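Local structure of thiol-activated cytolysin (Desulfobulbus propionicus, 6NAL) at residues T108-K113 against N126-K131. The protein probably forms large beta-barrel pores in target cell membranes, as a bacterial toxin of the thiol-activated (cholesterol-dependent) cytolysin family. Residues are numbered along the deposited sequence; the frame is centred on the assembly and turned at random.
Sequences TDISFK and NDILSK
Ile110 meets Ile128 as the two side chains run past each other in opposite directions. The closest approach is from the CG2 methyl of Ile110 to CD1 of Ile128, at 3.6 Å. Ile110 CG2 also lies 3.9 Å from CG1 of Ile128, and thus meets the CG1-CD1 branch. The end of the Ile110 chain, CD1, lies 4.1 Å from the CG2 branch methyl of Ile128. No hydrogen bond joins the two segments. The contact belongs to a strand-helix unit: strand 110-114 leads through a short link into helix 118-133, which packs back on it. The strand pairs antiparallel with strand 98-103, and Ile110 and Phe112 bond through their backbones to Val102 and Ile100. Ser111 points away from the helix, and its side chain touches Asn99 and Thr101. Phe112 returns to the helix side. The edge of its ring takes CD1 of Ile128 near the ring plane, with CD1 of Phe112 at 3.5 Å from that methyl. In Ile128, CG1 stands opposite the carbonyl carbon (chi1 -62°) and the chain is extended beyond it (chi2 175°), which carries CD1 out to both strand residues. Val102 and Leu104 also touch this buried isoleucine.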
loop_
_atom_site.group_PDB
_atom_site.type_symbol
_atom_site.label_atom_id
_atom_site.label_comp_id
_atom_site.label_asym_id
_atom_site.label_seq_id
_atom_site.Cartn_x
_atom_site.Cartn_y
_atom_site.Cartn_z
ATOM N N THR A 108 51.157 13.080 6.448
ATOM C CA THR A 108 51.562 11.925 7.242
ATOM C C THR A 108 51.220 12.182 8.716
ATOM O O THR A 108 51.445 13.275 9.240
ATOM C CB THR A 108 53.068 11.630 7.079
ATOM O OG1 THR A 108 53.832 12.380 8.042
ATOM C CG2 THR A 108 53.561 11.952 5.660
ATOM N N ASP A 109 50.679 11.164 9.382
ATOM C CA ASP A 109 50.163 11.334 10.742
ATOM C C ASP A 109 51.269 11.762 11.704
ATOM O O ASP A 109 52.259 11.042 11.886
ATOM C CB ASP A 109 49.530 10.026 11.235
ATOM C CG ASP A 109 48.160 9.744 10.614
ATOM O OD1 ASP A 109 47.857 10.273 9.502
ATOM O OD2 ASP A 109 47.401 8.968 11.249
ATOM N N ILE A 110 51.077 12.923 12.339
ATOM C CA ILE A 110 52.012 13.464 13.325
ATOM C C ILE A 110 51.457 13.129 14.705
ATOM O O ILE A 110 50.258 13.319 14.962
ATOM C CB ILE A 110 52.195 14.990 13.157
ATOM C CG1 ILE A 110 52.888 15.340 11.831
ATOM C CG2 ILE A 110 53.003 15.545 14.304
ATOM C CD1 ILE A 110 53.009 16.821 11.528
ATOM N N SER A 111 52.309 12.632 15.597
ATOM C CA SER A 111 51.877 12.376 16.958
ATOM C C SER A 111 52.747 13.103 17.995
ATOM O O SER A 111 53.809 13.670 17.720
ATOM C CB SER A 111 51.790 10.854 17.238
ATOM O OG SER A 111 53.024 10.172 17.207
ATOM N N PHE A 112 52.222 13.144 19.203
ATOM C CA PHE A 112 52.842 13.850 20.297
ATOM C C PHE A 112 52.365 13.161 21.561
ATOM O O PHE A 112 51.295 12.544 21.590
ATOM C CB PHE A 112 52.527 15.343 20.237
ATOM C CG PHE A 112 51.144 15.679 20.541
ATOM C CD1 PHE A 112 50.244 15.899 19.523
ATOM C CD2 PHE A 112 50.730 15.798 21.847
ATOM C CE1 PHE A 112 48.937 16.223 19.794
ATOM C CE2 PHE A 112 49.406 16.120 22.143
ATOM C CZ PHE A 112 48.513 16.332 21.121
ATOM N N LYS A 113 53.234 13.160 22.558
ATOM C CA LYS A 113 53.017 12.446 23.802
ATOM C C LYS A 113 52.854 13.509 24.869
ATOM O O LYS A 113 53.706 14.379 24.999
ATOM C CB LYS A 113 54.186 11.510 24.107
ATOM C CG LYS A 113 53.825 10.231 24.849
ATOM C CD LYS A 113 55.100 9.497 25.242
ATOM C CE LYS A 113 55.121 8.053 24.735
ATOM N NZ LYS A 113 53.964 7.236 25.245
ATOM N N ASN A 126 46.456 22.096 18.175
ATOM C CA ASN A 126 46.533 23.377 17.499
ATOM C C ASN A 126 47.940 23.689 17.020
ATOM O O ASN A 126 48.097 24.475 16.082
ATOM C CB ASN A 126 46.037 24.477 18.413
ATOM C CG ASN A 126 44.548 24.552 18.434
ATOM O OD1 ASN A 126 43.859 24.275 17.431
ATOM N ND2 ASN A 126 44.028 24.938 19.569
ATOM N N ASP A 127 48.956 23.085 17.636
ATOM C CA ASP A 127 50.312 23.234 17.133
ATOM C C ASP A 127 50.477 22.498 15.808
ATOM O O ASP A 127 50.805 23.108 14.787
ATOM C CB ASP A 127 51.305 22.734 18.168
ATOM C CG ASP A 127 52.735 22.976 17.746
ATOM O OD1 ASP A 127 53.583 22.100 18.023
ATOM O OD2 ASP A 127 52.998 24.027 17.106
ATOM N N ILE A 128 50.221 21.187 15.798
ATOM C CA ILE A 128 50.249 20.416 14.554
ATOM C C ILE A 128 49.403 21.082 13.468
ATOM O O ILE A 128 49.750 21.054 12.281
ATOM C CB ILE A 128 49.781 18.978 14.826
ATOM C CG1 ILE A 128 50.764 18.351 15.805
ATOM C CG2 ILE A 128 49.659 18.188 13.530
ATOM C CD1 ILE A 128 50.374 16.989 16.246
ATOM N N LEU A 129 48.250 21.638 13.844
ATOM C CA LEU A 129 47.433 22.354 12.872
ATOM C C LEU A 129 48.172 23.572 12.324
ATOM O O LEU A 129 48.101 23.867 11.121
ATOM C CB LEU A 129 46.123 22.791 13.513
ATOM C CG LEU A 129 44.923 21.845 13.414
ATOM C CD1 LEU A 129 43.773 22.504 14.136
ATOM C CD2 LEU A 129 44.611 21.598 11.994
ATOM N N SER A 130 48.853 24.313 13.206
ATOM C CA SER A 130 49.621 25.479 12.784
ATOM C C SER A 130 50.673 25.088 11.759
ATOM O O SER A 130 50.777 25.708 10.703
ATOM C CB SER A 130 50.249 26.146 14.002
ATOM O OG SER A 130 49.232 26.764 14.771
ATOM N N LYS A 131 51.424 24.024 12.027
ATOM C CA LYS A 131 52.477 23.647 11.106
ATOM C C LYS A 131 51.891 23.189 9.792
ATOM O O LYS A 131 52.547 23.293 8.756
ATOM C CB LYS A 131 53.372 22.564 11.718
ATOM C CG LYS A 131 54.003 22.889 13.118
ATOM C CD LYS A 131 54.291 24.381 13.354
ATOM C CE LYS A 131 54.522 24.732 14.847
ATOM N NZ LYS A 131 55.164 23.616 15.594
#